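Local coordinates for glycosyltransferase Gtf1 (Streptococcus pneumoniae, PDB 4PQG), which is a glycosyltransferase of the GT-B fold that binds uridine-5'-diphosphate, at residues Y402-T407 and P427-D432; K327-I332 and L357-F362. All coordinates share one frame; numbering follows the deposited sequence.

Interaction 1 of 2, residues Y402-T407 and P427-D432; sequences YEVYLT and PLIGFD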
ATOM      1  N   TYR A 402     -18.407   6.321 -14.541  1.00 27.36           N
ATOM      2  CA  TYR A 402     -18.822   4.977 -14.943  1.00 26.75           C
ATOM      3  C   TYR A 402     -20.209   4.619 -14.406  1.00 26.68           C
ATOM      4  O   TYR A 402     -20.766   5.319 -13.562  1.00 26.31           O
ATOM      5  CB  TYR A 402     -17.779   3.940 -14.482  1.00 25.56           C
ATOM      6  CG  TYR A 402     -16.423   4.088 -15.147  1.00 26.28           C
ATOM      7  CD1 TYR A 402     -16.091   3.325 -16.260  1.00 25.65           C
ATOM      8  CD2 TYR A 402     -15.470   5.000 -14.658  1.00 26.55           C
ATOM      9  CE1 TYR A 402     -14.854   3.448 -16.869  1.00 26.01           C
ATOM     10  CE2 TYR A 402     -14.229   5.129 -15.262  1.00 26.57           C
ATOM     11  CZ  TYR A 402     -13.932   4.352 -16.367  1.00 26.07           C
ATOM     12  OH  TYR A 402     -12.715   4.462 -16.985  1.00 26.34           O
ATOM     13  N   GLU A 403     -20.766   3.514 -14.887  1.00 26.20           N
ATOM     14  CA  GLU A 403     -22.075   3.111 -14.433  1.00 25.14           C
ATOM     15  C   GLU A 403     -22.069   2.053 -13.342  1.00 24.18           C
ATOM     16  O   GLU A 403     -22.786   2.203 -12.346  1.00 23.06           O
ATOM     17  CB  GLU A 403     -22.959   2.707 -15.611  1.00 28.21           C
ATOM     18  CG  GLU A 403     -23.386   3.914 -16.440  1.00 29.95           C
ATOM     19  CD  GLU A 403     -24.374   3.570 -17.539  1.00 32.46           C
ATOM     20  OE1 GLU A 403     -24.386   2.408 -18.006  1.00 33.76           O
ATOM     21  OE2 GLU A 403     -25.134   4.476 -17.944  1.00 35.43           O
ATOM     22  N   VAL A 404     -21.261   1.004 -13.517  1.00 23.17           N
ATOM     23  CA  VAL A 404     -21.288  -0.145 -12.618  1.00 22.71           C
ATOM     24  C   VAL A 404     -19.859  -0.615 -12.302  1.00 22.65           C
ATOM     25  O   VAL A 404     -18.991  -0.598 -13.174  1.00 23.92           O
ATOM     26  CB  VAL A 404     -22.079  -1.329 -13.230  1.00 23.12           C
ATOM     27  CG1 VAL A 404     -22.044  -2.560 -12.308  1.00 22.74           C
ATOM     28  CG2 VAL A 404     -23.529  -0.933 -13.530  1.00 23.23           C
ATOM     29  N   TYR A 405     -19.647  -1.041 -11.059  1.00 21.19           N
ATOM     30  CA  TYR A 405     -18.364  -1.581 -10.611  1.00 21.12           C
ATOM     31  C   TYR A 405     -18.461  -3.104 -10.517  1.00 20.58           C
ATOM     32  O   TYR A 405     -19.437  -3.621  -9.976  1.00 20.82           O
ATOM     33  CB  TYR A 405     -17.983  -1.002  -9.233  1.00 21.21           C
ATOM     34  CG  TYR A 405     -16.595  -1.419  -8.771  1.00 22.34           C
ATOM     35  CD1 TYR A 405     -15.496  -0.582  -8.961  1.00 22.22           C
ATOM     36  CD2 TYR A 405     -16.384  -2.656  -8.146  1.00 22.34           C
ATOM     37  CE1 TYR A 405     -14.219  -0.972  -8.556  1.00 22.19           C
ATOM     38  CE2 TYR A 405     -15.111  -3.056  -7.748  1.00 21.82           C
ATOM     39  CZ  TYR A 405     -14.038  -2.212  -7.956  1.00 21.82           C
ATOM     40  OH  TYR A 405     -12.775  -2.608  -7.561  1.00 22.45           O
ATOM     41  N   LEU A 406     -17.428  -3.793 -11.012  1.00 20.38           N
ATOM     42  CA  LEU A 406     -17.289  -5.262 -10.934  1.00 20.31           C
ATOM     43  C   LEU A 406     -16.096  -5.744 -10.076  1.00 20.14           C
ATOM     44  O   LEU A 406     -15.013  -5.206 -10.158  1.00 19.39           O
ATOM     45  CB  LEU A 406     -17.091  -5.835 -12.341  1.00 20.50           C
ATOM     46  CG  LEU A 406     -18.093  -5.515 -13.451  1.00 20.30           C
ATOM     47  CD1 LEU A 406     -17.667  -6.234 -14.724  1.00 20.66           C
ATOM     48  CD2 LEU A 406     -19.494  -5.935 -13.025  1.00 20.04           C
ATOM     49  N   THR A 407     -16.309  -6.811  -9.308  1.00 20.19           N
ATOM     50  CA  THR A 407     -15.264  -7.447  -8.506  1.00 20.76           C
ATOM     51  C   THR A 407     -15.530  -8.937  -8.561  1.00 20.09           C
ATOM     52  O   THR A 407     -16.684  -9.379  -8.456  1.00 21.10           O
ATOM     53  CB  THR A 407     -15.269  -6.964  -7.022  1.00 20.83           C
ATOM     54  OG1 THR A 407     -14.537  -7.898  -6.210  1.00 20.88           O
ATOM     55  CG2 THR A 407     -16.706  -6.866  -6.469  1.00 20.26           C
ATOM     56  N   PRO A 427     -23.323   0.916  -8.566  1.00 24.12           N
ATOM     57  CA  PRO A 427     -23.774  -0.406  -8.153  1.00 24.04           C
ATOM     58  C   PRO A 427     -22.584  -1.356  -8.195  1.00 23.56           C
ATOM     59  O   PRO A 427     -21.656  -1.132  -8.977  1.00 22.76           O
ATOM     60  CB  PRO A 427     -24.783  -0.793  -9.246  1.00 24.34           C
ATOM     61  CG  PRO A 427     -25.234   0.519  -9.805  1.00 25.59           C
ATOM     62  CD  PRO A 427     -23.982   1.349  -9.814  1.00 23.77           C
ATOM     63  N   LEU A 428     -22.615  -2.388  -7.358  1.00 22.34           N
ATOM     64  CA  LEU A 428     -21.539  -3.382  -7.312  1.00 22.28           C
ATOM     65  C   LEU A 428     -22.054  -4.764  -7.704  1.00 21.38           C
ATOM     66  O   LEU A 428     -23.121  -5.174  -7.265  1.00 23.26           O
ATOM     67  CB  LEU A 428     -20.920  -3.451  -5.909  1.00 21.27           C
ATOM     68  CG  LEU A 428     -20.550  -2.164  -5.166  1.00 21.87           C
ATOM     69  CD1 LEU A 428     -19.933  -2.503  -3.819  1.00 21.08           C
ATOM     70  CD2 LEU A 428     -19.589  -1.319  -5.974  1.00 21.18           C
ATOM     71  N   ILE A 429     -21.294  -5.489  -8.519  1.00 21.45           N
ATOM     72  CA  ILE A 429     -21.560  -6.926  -8.728  1.00 20.92           C
ATOM     73  C   ILE A 429     -20.353  -7.734  -8.249  1.00 20.23           C
ATOM     74  O   ILE A 429     -19.262  -7.569  -8.780  1.00 19.94           O
ATOM     75  CB  ILE A 429     -21.861  -7.251 -10.215  1.00 21.28           C
ATOM     76  CG1 ILE A 429     -23.065  -6.437 -10.724  1.00 22.14           C
ATOM     77  CG2 ILE A 429     -22.082  -8.747 -10.390  1.00 22.72           C
ATOM     78  CD1 ILE A 429     -23.273  -6.508 -12.234  1.00 21.37           C
ATOM     79  N   GLY A 430     -20.549  -8.592  -7.248  1.00 21.54           N
ATOM     80  CA  GLY A 430     -19.453  -9.385  -6.703  1.00 21.19           C
ATOM     81  C   GLY A 430     -19.868 -10.695  -6.072  1.00 21.88           C
ATOM     82  O   GLY A 430     -21.061 -11.004  -5.965  1.00 21.68           O
ATOM     83  N   PHE A 431     -18.878 -11.472  -5.650  1.00 20.73           N
ATOM     84  CA  PHE A 431     -19.144 -12.741  -4.984  1.00 22.30           C
ATOM     85  C   PHE A 431     -19.744 -12.544  -3.591  1.00 22.83           C
ATOM     86  O   PHE A 431     -19.415 -11.576  -2.890  1.00 20.95           O
ATOM     87  CB  PHE A 431     -17.860 -13.553  -4.848  1.00 22.15           C
ATOM     88  CG  PHE A 431     -17.408 -14.222  -6.116  1.00 23.15           C
ATOM     89  CD1 PHE A 431     -18.214 -15.163  -6.770  1.00 23.17           C
ATOM     90  CD2 PHE A 431     -16.138 -13.960  -6.635  1.00 23.70           C
ATOM     91  CE1 PHE A 431     -17.765 -15.805  -7.917  1.00 21.97           C
ATOM     92  CE2 PHE A 431     -15.695 -14.599  -7.790  1.00 22.70           C
ATOM     93  CZ  PHE A 431     -16.511 -15.523  -8.429  1.00 22.56           C
ATOM     94  N   ASP A 432     -20.628 -13.467  -3.204  1.00 23.64           N
ATOM     95  CA  ASP A 432     -21.200 -13.491  -1.870  1.00 24.92           C
ATOM     96  C   ASP A 432     -20.174 -14.074  -0.900  1.00 26.66           C
ATOM     97  O   ASP A 432     -20.269 -15.233  -0.496  1.00 24.96           O
ATOM     98  CB  ASP A 432     -22.481 -14.330  -1.869  1.00 27.87           C
ATOM     99  CG  ASP A 432     -23.331 -14.124  -0.614  1.00 30.13           C
ATOM    100  OD1 ASP A 432     -22.884 -13.440   0.330  1.00 33.17           O
ATOM    101  OD2 ASP A 432     -24.462 -14.647  -0.575  1.00 32.06           O
TER
HETATM  102  O   HOH W   1     -16.152 -10.447  -5.636  1.00 19.12           O

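Interaction 2 of 2, residues K327-I332 and L357-F362; sequences KPFSLI and LPELTF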
ATOM      1  N   LYS A 327     -20.621   7.340 -18.756  1.00 33.50           N
ATOM      2  CA  LYS A 327     -20.688   6.704 -20.063  1.00 33.55           C
ATOM      3  C   LYS A 327     -21.670   5.515 -20.045  1.00 33.76           C
ATOM      4  O   LYS A 327     -21.612   4.676 -19.140  1.00 33.00           O
ATOM      5  CB  LYS A 327     -19.293   6.277 -20.511  1.00 34.69           C
ATOM      6  CG  LYS A 327     -19.264   5.558 -21.845  1.00 34.72           C
ATOM      7  CD  LYS A 327     -17.868   5.529 -22.423  1.00 36.00           C
ATOM      8  CE  LYS A 327     -17.833   4.660 -23.667  1.00 37.49           C
ATOM      9  NZ  LYS A 327     -16.491   4.678 -24.300  1.00 38.49           N
ATOM     10  N   PRO A 328     -22.601   5.459 -21.023  1.00 33.59           N
ATOM     11  CA  PRO A 328     -23.560   4.355 -21.030  1.00 31.43           C
ATOM     12  C   PRO A 328     -22.869   3.006 -21.177  1.00 28.86           C
ATOM     13  O   PRO A 328     -21.951   2.868 -21.977  1.00 29.03           O
ATOM     14  CB  PRO A 328     -24.448   4.660 -22.259  1.00 32.42           C
ATOM     15  CG  PRO A 328     -24.320   6.136 -22.452  1.00 34.04           C
ATOM     16  CD  PRO A 328     -22.891   6.446 -22.086  1.00 34.47           C
ATOM     17  N   PHE A 329     -23.315   2.027 -20.393  1.00 29.07           N
ATOM     18  CA  PHE A 329     -22.804   0.654 -20.456  1.00 29.13           C
ATOM     19  C   PHE A 329     -21.328   0.535 -20.031  1.00 28.83           C
ATOM     20  O   PHE A 329     -20.672  -0.454 -20.334  1.00 27.49           O
ATOM     21  CB  PHE A 329     -23.006   0.050 -21.855  1.00 31.36           C
ATOM     22  CG  PHE A 329     -24.435   0.089 -22.348  1.00 34.00           C
ATOM     23  CD1 PHE A 329     -25.377  -0.839 -21.894  1.00 35.01           C
ATOM     24  CD2 PHE A 329     -24.835   1.042 -23.278  1.00 34.94           C
ATOM     25  CE1 PHE A 329     -26.689  -0.809 -22.358  1.00 36.60           C
ATOM     26  CE2 PHE A 329     -26.144   1.076 -23.748  1.00 35.91           C
ATOM     27  CZ  PHE A 329     -27.070   0.147 -23.289  1.00 36.72           C
ATOM     28  N   SER A 330     -20.806   1.545 -19.341  1.00 27.54           N
ATOM     29  CA  SER A 330     -19.397   1.505 -18.921  1.00 26.33           C
ATOM     30  C   SER A 330     -19.203   0.764 -17.590  1.00 25.05           C
ATOM     31  O   SER A 330     -19.884   1.048 -16.605  1.00 23.75           O
ATOM     32  CB  SER A 330     -18.796   2.915 -18.868  1.00 26.00           C
ATOM     33  OG  SER A 330     -19.425   3.701 -17.881  1.00 27.47           O
ATOM     34  N   LEU A 331     -18.254  -0.173 -17.581  1.00 25.13           N
ATOM     35  CA  LEU A 331     -17.928  -0.962 -16.393  1.00 24.13           C
ATOM     36  C   LEU A 331     -16.516  -0.628 -15.886  1.00 22.65           C
ATOM     37  O   LEU A 331     -15.639  -0.258 -16.662  1.00 23.06           O
ATOM     38  CB  LEU A 331     -18.062  -2.469 -16.692  1.00 23.43           C
ATOM     39  CG  LEU A 331     -19.382  -2.939 -17.338  1.00 24.97           C
ATOM     40  CD1 LEU A 331     -19.309  -4.400 -17.761  1.00 24.60           C
ATOM     41  CD2 LEU A 331     -20.573  -2.710 -16.426  1.00 23.67           C
ATOM     42  N   ILE A 332     -16.314  -0.750 -14.578  1.00 21.86           N
ATOM     43  CA  ILE A 332     -15.016  -0.439 -13.974  1.00 21.59           C
ATOM     44  C   ILE A 332     -14.647  -1.470 -12.889  1.00 21.03           C
ATOM     45  O   ILE A 332     -15.532  -2.032 -12.238  1.00 21.96           O
ATOM     46  CB  ILE A 332     -14.970   1.042 -13.462  1.00 20.99           C
ATOM     47  CG1 ILE A 332     -13.597   1.382 -12.851  1.00 20.76           C
ATOM     48  CG2 ILE A 332     -16.111   1.323 -12.495  1.00 20.68           C
ATOM     49  CD1 ILE A 332     -13.501   2.802 -12.325  1.00 21.20           C
ATOM     50  N   LEU A 357     -24.886  -7.041 -25.148  1.00 39.56           N
ATOM     51  CA  LEU A 357     -24.824  -5.581 -25.047  1.00 39.09           C
ATOM     52  C   LEU A 357     -23.542  -5.100 -25.709  1.00 39.67           C
ATOM     53  O   LEU A 357     -22.527  -4.914 -25.028  1.00 37.88           O
ATOM     54  CB  LEU A 357     -24.859  -5.112 -23.583  1.00 39.67           C
ATOM     55  CG  LEU A 357     -25.830  -5.728 -22.565  1.00 40.66           C
ATOM     56  CD1 LEU A 357     -25.448  -5.342 -21.144  1.00 38.93           C
ATOM     57  CD2 LEU A 357     -27.279  -5.340 -22.842  1.00 41.86           C
ATOM     58  N   PRO A 358     -23.578  -4.892 -27.043  1.00 39.90           N
ATOM     59  CA  PRO A 358     -22.360  -4.568 -27.794  1.00 38.78           C
ATOM     60  C   PRO A 358     -21.750  -3.224 -27.406  1.00 37.20           C
ATOM     61  O   PRO A 358     -20.638  -2.910 -27.823  1.00 38.25           O
ATOM     62  CB  PRO A 358     -22.844  -4.535 -29.254  1.00 40.25           C
ATOM     63  CG  PRO A 358     -24.302  -4.239 -29.160  1.00 40.35           C
ATOM     64  CD  PRO A 358     -24.767  -4.943 -27.920  1.00 39.72           C
ATOM     65  N   GLU A 359     -22.471  -2.446 -26.611  1.00 38.00           N
ATOM     66  CA  GLU A 359     -22.011  -1.126 -26.190  1.00 38.22           C
ATOM     67  C   GLU A 359     -21.126  -1.188 -24.922  1.00 35.79           C
ATOM     68  O   GLU A 359     -20.425  -0.228 -24.600  1.00 33.17           O
ATOM     69  CB  GLU A 359     -23.226  -0.226 -25.956  1.00 42.77           C
ATOM     70  CG  GLU A 359     -23.058   1.217 -26.413  1.00 47.51           C
ATOM     71  CD  GLU A 359     -22.840   1.346 -27.915  1.00 48.94           C
ATOM     72  OE1 GLU A 359     -23.327   0.486 -28.684  1.00 51.26           O
ATOM     73  OE2 GLU A 359     -22.173   2.315 -28.331  1.00 51.13           O
ATOM     74  N   LEU A 360     -21.176  -2.320 -24.219  1.00 32.98           N
ATOM     75  CA  LEU A 360     -20.385  -2.537 -23.004  1.00 32.32           C
ATOM     76  C   LEU A 360     -18.921  -2.147 -23.135  1.00 29.67           C
ATOM     77  O   LEU A 360     -18.262  -2.536 -24.098  1.00 29.88           O
ATOM     78  CB  LEU A 360     -20.439  -4.006 -22.588  1.00 32.05           C
ATOM     79  CG  LEU A 360     -21.576  -4.441 -21.678  1.00 34.95           C
ATOM     80  CD1 LEU A 360     -21.310  -5.874 -21.226  1.00 34.93           C
ATOM     81  CD2 LEU A 360     -21.725  -3.497 -20.490  1.00 32.63           C
ATOM     82  N   THR A 361     -18.418  -1.381 -22.165  1.00 27.79           N
ATOM     83  CA  THR A 361     -16.964  -1.227 -21.992  1.00 26.45           C
ATOM     84  C   THR A 361     -16.546  -1.572 -20.562  1.00 24.91           C
ATOM     85  O   THR A 361     -17.371  -1.573 -19.657  1.00 25.80           O
ATOM     86  CB  THR A 361     -16.460   0.177 -22.325  1.00 25.61           C
ATOM     87  OG1 THR A 361     -17.260   1.134 -21.620  1.00 25.86           O
ATOM     88  CG2 THR A 361     -16.502   0.432 -23.844  1.00 27.03           C
ATOM     89  N   PHE A 362     -15.259  -1.863 -20.380  1.00 24.13           N
ATOM     90  CA  PHE A 362     -14.719  -2.343 -19.105  1.00 23.59           C
ATOM     91  C   PHE A 362     -13.312  -1.802 -18.961  1.00 22.62           C
ATOM     92  O   PHE A 362     -12.419  -2.237 -19.669  1.00 22.40           O
ATOM     93  CB  PHE A 362     -14.702  -3.888 -19.070  1.00 23.34           C
ATOM     94  CG  PHE A 362     -14.180  -4.488 -17.776  1.00 23.35           C
ATOM     95  CD1 PHE A 362     -14.342  -3.835 -16.548  1.00 23.53           C
ATOM     96  CD2 PHE A 362     -13.566  -5.738 -17.780  1.00 23.16           C
ATOM     97  CE1 PHE A 362     -13.878  -4.409 -15.362  1.00 22.90           C
ATOM     98  CE2 PHE A 362     -13.110  -6.311 -16.600  1.00 22.72           C
ATOM     99  CZ  PHE A 362     -13.265  -5.644 -15.389  1.00 22.35           C
TER
HETATM  100  O   HOH W   2     -19.588   1.682 -22.627  1.00 31.33           O
HETATM  101  O   HOH W   3     -15.733   1.283 -18.973  1.00 35.92           O

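Interaction 1 of 2, residues Y402-T407 and P427-D432
P427 meets the 402-407 segment with its ring: CD lies 2.9 Å from E403 O, a close approach, while CG packs more loosely against V404 CG2. Proline has no N-H to give to E403 O, so the hydrogen-bond pattern starts with its carbonyl, and ring CD occupies the approach to E403 O; P427 O accepts from Y405 N at 2.9 Å in a nearly straight bond (170° at the hydrogen). L428 is paired with Y405 in parallel register, and its CA-H points at Y405 O. With CG anti to its carbonyl carbon (chi1 -46°), L428 brings CD2 to 3.6 Å from Y405 CB, where the tyrosine's aliphatic root offers an apolar surface before its ring leads off. I429 bonds from both backbone atoms, N to Y405 O at 3.0 Å and O from T407 N at 3.1 Å. Its branched side chain, well suited to a buried strand, lies alongside L406, with CB 3.9 Å from L406 CD2, and CD1 also reaches V404 CG1. G430, lacking a side chain, lets T407 CG2 sit 3.7 Å from its CA, and that CA also donates a CH...O contact to T407 O. F431 N gives its hydrogen to a water that also bonds T407 OG1, itself hydrogen-bonded to S409 N, and, weakly, T407 O.

The strands and helix 416-423 form a parallel beta-alpha-beta unit. Y405 and L428 pack against that helix, with Y405 OH bonded to T417 and A334, whereas V404 and P427 touch L478 of helix 478-489. In this Rossmann-like GT-B sheet, strand 330-334 flanks 404-406 and strand 447-450 flanks 428-431.

Interaction 2 of 2, residues K327-I332 and L357-F362
Two backbone hydrogen bonds join F329-L331 to T361: T361 N donates to F329 O at 3.0 Å, and L331 N to T361 O at 2.7 Å. The second bond is bent to 144° at the hydrogen. CA-H groups of L360 and F362 add weaker contacts to F329 O and L331 O.

Two waters extend this polar network. One donates to P328 O and E359 O and accepts from T361 OG1; the other donates to L331 O and T361 OG1. Threonine suits this partly exposed position because its hydroxyl, set between backbone N and carbonyl carbon (chi1 51°), can serve both waters. S330 OG turns instead to K327 O at 2.7 Å, joining S330 N there and bracing the type II turn from K327 to S330.

Apolar contacts lie around these bonds. E359 CB and CG, the aliphatic part of a bent chain, approach the F329 ring obliquely, nearest at CD2 (3.4 Å from CB). L360 CD2 reaches L331 CD1 at 3.8 Å, and the F362 ring turns its edge to the L331 and I332 carbonyl carbons.

Parallel strands 330-334 and 361-365 are linked through helix 343-353 as a beta-alpha-beta unit. Apolar side chains fill the layer between sheet and helix: L331 packs on V350, L360 on A353, F362 on L346 and V350. L331 and L360 also meet helix 458-474. Strand 404-406 flanks 330-334, where L331 touches V404 and L406.

Interactions 1 and 2 belong to one parallel sheet, and the two pairings share a boundary where strand 330-334 lies beside strand 404-406, giving the order 361-365, 330-334, 404-406, 428-431. The centres of the two interactions lie 13 Å apart. Where they touch, L406 N is 2.9 Å from I332 O, a probable backbone hydrogen bond, and E403 OE1 is 2.6 Å from F329 N, so the carboxylate probably ties the start of interaction 1 to the turn of interaction 2. The bound uridine-5'-diphosphate lies about 6 Å from the side chain of Y405 and about 8 Å from that of I332, which puts the two inner strands near the bound nucleotide.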